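Local coordinates for alkane monooxygenase (Geobacillus thermodenitrificans, PDB 3B9O), which belongs to the luciferase-like monooxygenases, a family of TIM-barrel fold, and binds flavin mononucleotide, at residues G248-D260 against M363-F375. Numbering follows the deposited sequence.
Sequences GKDVETLKFFVDD and MQYLVEEAGIDGF
Val-251 pushes as a knob into a hole formed by Tyr-365, Leu-366, Glu-369 and Ala-370, and its two branches divide the work. With CG1 anti to the backbone N (chi1 163°), that methyl lies against Glu-369 O, while CG2 is left to meet Leu-366 CD1 at 3.8 Å and to approach the Tyr-365 ring obliquely. The small Ala-370 lets the chains come close: its CA stands 4.3 Å from that of Lys-255, and its CB touches Leu-254 CB at 4.1 Å. Beneath this the side chains that meet are apolar, Ile-372 CG2 filling the angle between Leu-254 CB and Val-258 CG2, the latter 4.1 Å away, though Val-258 also lies against the carbonyl Ala-370 O. No hydrogen bond links the two segments.

The outer side is more exposed to solvent and more polar. The aliphatic part of Lys-255 runs over the end of helix 356-370, CD 3.4 Å from Glu-369 O, before the chain bends at chi4 (41°) and leads NZ away to Asp-259 OD2, one turn on in the same helix, in a 3.0 Å salt bridge. Tyr-365 and Glu-369, on the Val-251 side, are likewise exposed.

The arrangement joins two neighbouring outer helices of a TIM barrel, whose segments 251-260 and 363-370 cross at -41°. Inward, Leu-254 and Val-258 rest on strands 243-246 and 276-285, and past Gly-371, the first residue to leave helical angles, the chain passes into strand 374-378, which pairs with 276-285.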
# COMPACT_ATOMS: atom_id res chain seq x y z
N GLY A 248 -13.73 0.69 -2.38
CA GLY A 248 -15.07 1.18 -2.02
C GLY A 248 -15.08 2.67 -1.87
O GLY A 248 -14.10 3.26 -1.41
N LYS A 249 -16.20 3.29 -2.27
CA LYS A 249 -16.30 4.76 -2.36
C LYS A 249 -17.45 5.35 -1.56
O LYS A 249 -17.68 6.56 -1.64
CB LYS A 249 -16.43 5.25 -3.80
CG LYS A 249 -17.43 4.49 -4.65
CD LYS A 249 -17.86 5.21 -5.96
CE LYS A 249 -16.76 5.99 -6.66
NZ LYS A 249 -16.95 5.84 -8.16
N ASP A 250 -18.16 4.53 -0.80
CA ASP A 250 -19.27 5.02 0.03
C ASP A 250 -19.37 4.29 1.37
O ASP A 250 -18.71 3.28 1.58
CB ASP A 250 -20.61 4.94 -0.73
CG ASP A 250 -20.92 3.55 -1.26
OD1 ASP A 250 -21.19 3.42 -2.48
OD2 ASP A 250 -20.93 2.60 -0.48
N VAL A 251 -20.22 4.78 2.26
CA VAL A 251 -20.28 4.21 3.61
C VAL A 251 -20.74 2.76 3.58
O VAL A 251 -20.11 1.88 4.19
CB VAL A 251 -21.21 5.03 4.57
CG1 VAL A 251 -21.57 4.19 5.80
CG2 VAL A 251 -20.58 6.35 4.98
N GLU A 252 -21.83 2.50 2.83
CA GLU A 252 -22.43 1.18 2.86
C GLU A 252 -21.41 0.10 2.48
O GLU A 252 -21.34 -0.94 3.14
CB GLU A 252 -23.69 1.10 1.95
CG GLU A 252 -24.71 2.31 2.05
CD GLU A 252 -24.36 3.49 1.10
OE1 GLU A 252 -23.67 4.46 1.57
OE2 GLU A 252 -24.77 3.41 -0.12
N THR A 253 -20.62 0.36 1.43
CA THR A 253 -19.65 -0.61 0.86
C THR A 253 -18.48 -0.80 1.82
O THR A 253 -18.15 -1.93 2.21
CB THR A 253 -19.11 -0.16 -0.53
OG1 THR A 253 -20.19 -0.11 -1.46
CG2 THR A 253 -18.08 -1.15 -1.09
N LEU A 254 -17.88 0.31 2.20
CA LEU A 254 -16.74 0.29 3.12
C LEU A 254 -17.09 -0.32 4.47
O LEU A 254 -16.31 -1.10 5.03
CB LEU A 254 -16.12 1.68 3.24
CG LEU A 254 -15.35 2.18 1.99
CD1 LEU A 254 -15.03 3.69 2.13
CD2 LEU A 254 -14.07 1.35 1.77
N LYS A 255 -18.29 -0.01 4.99
CA LYS A 255 -18.71 -0.53 6.29
C LYS A 255 -18.87 -2.04 6.26
O LYS A 255 -18.48 -2.74 7.22
CB LYS A 255 -20.00 0.12 6.74
CG LYS A 255 -20.41 -0.26 8.14
CD LYS A 255 -21.56 0.65 8.60
CE LYS A 255 -22.45 -0.08 9.55
NZ LYS A 255 -21.64 -0.91 10.51
N PHE A 256 -19.43 -2.53 5.15
CA PHE A 256 -19.61 -3.95 4.92
C PHE A 256 -18.27 -4.66 4.97
O PHE A 256 -18.15 -5.73 5.59
CB PHE A 256 -20.30 -4.24 3.57
CG PHE A 256 -20.36 -5.73 3.24
CD1 PHE A 256 -21.39 -6.54 3.76
CD2 PHE A 256 -19.35 -6.33 2.48
CE1 PHE A 256 -21.43 -7.92 3.50
CE2 PHE A 256 -19.38 -7.70 2.21
CZ PHE A 256 -20.43 -8.50 2.73
N PHE A 257 -17.29 -4.09 4.29
CA PHE A 257 -15.98 -4.75 4.20
C PHE A 257 -15.21 -4.68 5.51
O PHE A 257 -14.56 -5.65 5.89
CB PHE A 257 -15.18 -4.24 2.98
CG PHE A 257 -15.75 -4.71 1.66
CD1 PHE A 257 -16.24 -3.80 0.74
CD2 PHE A 257 -15.86 -6.07 1.39
CE1 PHE A 257 -16.80 -4.23 -0.46
CE2 PHE A 257 -16.41 -6.52 0.19
CZ PHE A 257 -16.88 -5.59 -0.73
N VAL A 258 -15.32 -3.55 6.21
CA VAL A 258 -14.69 -3.35 7.52
C VAL A 258 -15.24 -4.44 8.45
O VAL A 258 -14.49 -5.18 9.08
CB VAL A 258 -14.98 -1.92 8.09
CG1 VAL A 258 -14.65 -1.82 9.57
CG2 VAL A 258 -14.20 -0.85 7.32
N ASP A 259 -16.57 -4.55 8.47
CA ASP A 259 -17.28 -5.49 9.37
C ASP A 259 -16.94 -6.94 8.99
O ASP A 259 -16.69 -7.77 9.86
CB ASP A 259 -18.80 -5.22 9.31
CG ASP A 259 -19.22 -3.95 10.06
OD1 ASP A 259 -18.39 -3.36 10.77
OD2 ASP A 259 -20.38 -3.53 9.97
N ASP A 260 -16.83 -7.20 7.68
CA ASP A 260 -16.55 -8.55 7.16
C ASP A 260 -15.18 -9.05 7.61
O ASP A 260 -15.04 -10.16 8.16
CB ASP A 260 -16.63 -8.55 5.64
CG ASP A 260 -16.51 -9.94 5.05
OD1 ASP A 260 -15.60 -10.13 4.24
OD2 ASP A 260 -17.33 -10.82 5.42
N MET A 363 -14.49 13.26 4.67
CA MET A 363 -13.54 12.35 5.31
C MET A 363 -14.02 11.88 6.66
O MET A 363 -14.00 10.69 6.97
CB MET A 363 -12.18 13.02 5.42
CG MET A 363 -11.54 13.30 4.01
SD MET A 363 -9.93 14.12 4.21
CE MET A 363 -8.96 12.87 5.02
N GLN A 364 -14.46 12.84 7.46
CA GLN A 364 -14.97 12.57 8.79
C GLN A 364 -16.20 11.63 8.74
O GLN A 364 -16.33 10.73 9.57
CB GLN A 364 -15.23 13.89 9.53
CG GLN A 364 -15.91 13.73 10.91
CD GLN A 364 -16.13 15.06 11.60
OE1 GLN A 364 -16.01 16.14 10.99
NE2 GLN A 364 -16.50 14.99 12.87
N TYR A 365 -17.06 11.80 7.72
CA TYR A 365 -18.27 10.98 7.59
C TYR A 365 -17.92 9.50 7.42
O TYR A 365 -18.47 8.63 8.07
CB TYR A 365 -19.10 11.46 6.40
CG TYR A 365 -20.55 11.00 6.49
CD1 TYR A 365 -21.05 10.06 5.59
CD2 TYR A 365 -21.39 11.46 7.52
CE1 TYR A 365 -22.40 9.66 5.68
CE2 TYR A 365 -22.76 11.05 7.60
CZ TYR A 365 -23.23 10.15 6.66
OH TYR A 365 -24.51 9.70 6.69
N LEU A 366 -16.98 9.23 6.52
CA LEU A 366 -16.50 7.86 6.28
C LEU A 366 -15.89 7.25 7.52
O LEU A 366 -16.21 6.12 7.92
CB LEU A 366 -15.53 7.89 5.09
CG LEU A 366 -15.82 7.48 3.64
CD1 LEU A 366 -17.26 7.19 3.25
CD2 LEU A 366 -15.10 8.46 2.63
N VAL A 367 -15.02 8.02 8.18
CA VAL A 367 -14.43 7.57 9.44
C VAL A 367 -15.49 7.19 10.47
O VAL A 367 -15.47 6.06 11.01
CB VAL A 367 -13.45 8.62 10.03
CG1 VAL A 367 -13.01 8.21 11.48
CG2 VAL A 367 -12.25 8.72 9.11
N GLU A 368 -16.41 8.11 10.74
CA GLU A 368 -17.40 7.94 11.80
C GLU A 368 -18.52 6.95 11.46
O GLU A 368 -19.00 6.21 12.32
CB GLU A 368 -17.99 9.30 12.20
CG GLU A 368 -16.98 10.09 13.02
CD GLU A 368 -17.44 11.48 13.42
OE1 GLU A 368 -18.55 11.90 13.03
OE2 GLU A 368 -16.65 12.14 14.13
N GLU A 369 -18.92 6.90 10.19
CA GLU A 369 -20.03 6.06 9.83
C GLU A 369 -19.62 4.72 9.26
O GLU A 369 -20.40 3.77 9.37
CB GLU A 369 -20.99 6.79 8.87
CG GLU A 369 -21.61 8.04 9.45
CD GLU A 369 -22.49 7.78 10.68
OE1 GLU A 369 -22.35 8.54 11.65
OE2 GLU A 369 -23.31 6.83 10.67
N ALA A 370 -18.46 4.62 8.60
CA ALA A 370 -18.02 3.31 8.04
C ALA A 370 -17.00 2.55 8.92
O ALA A 370 -16.67 1.36 8.66
CB ALA A 370 -17.48 3.47 6.64
N GLY A 371 -16.51 3.22 9.95
CA GLY A 371 -15.46 2.65 10.80
C GLY A 371 -14.11 2.61 10.14
O GLY A 371 -13.27 1.76 10.45
N ILE A 372 -13.86 3.53 9.24
CA ILE A 372 -12.54 3.53 8.64
C ILE A 372 -11.53 4.32 9.55
O ILE A 372 -11.93 5.24 10.28
CB ILE A 372 -12.52 3.87 7.11
CG1 ILE A 372 -12.65 5.33 6.84
CG2 ILE A 372 -13.55 3.08 6.23
CD1 ILE A 372 -11.36 5.77 6.30
N ASP A 373 -10.26 3.93 9.52
CA ASP A 373 -9.25 4.51 10.40
C ASP A 373 -8.35 5.50 9.69
O ASP A 373 -7.70 6.31 10.33
CB ASP A 373 -8.37 3.40 11.00
CG ASP A 373 -9.17 2.45 11.87
OD1 ASP A 373 -9.31 1.27 11.50
OD2 ASP A 373 -9.68 2.92 12.91
N GLY A 374 -8.28 5.42 8.37
CA GLY A 374 -7.38 6.29 7.62
C GLY A 374 -7.66 6.23 6.13
O GLY A 374 -8.54 5.50 5.68
N PHE A 375 -6.87 6.98 5.38
CA PHE A 375 -7.01 7.07 3.94
C PHE A 375 -5.66 6.95 3.24
O PHE A 375 -4.63 7.46 3.73
CB PHE A 375 -7.65 8.43 3.53
CG PHE A 375 -9.06 8.62 4.04
CD1 PHE A 375 -9.28 9.15 5.31
CD2 PHE A 375 -10.14 8.22 3.27
CE1 PHE A 375 -10.57 9.33 5.80
CE2 PHE A 375 -11.45 8.42 3.73
CZ PHE A 375 -11.66 8.97 5.01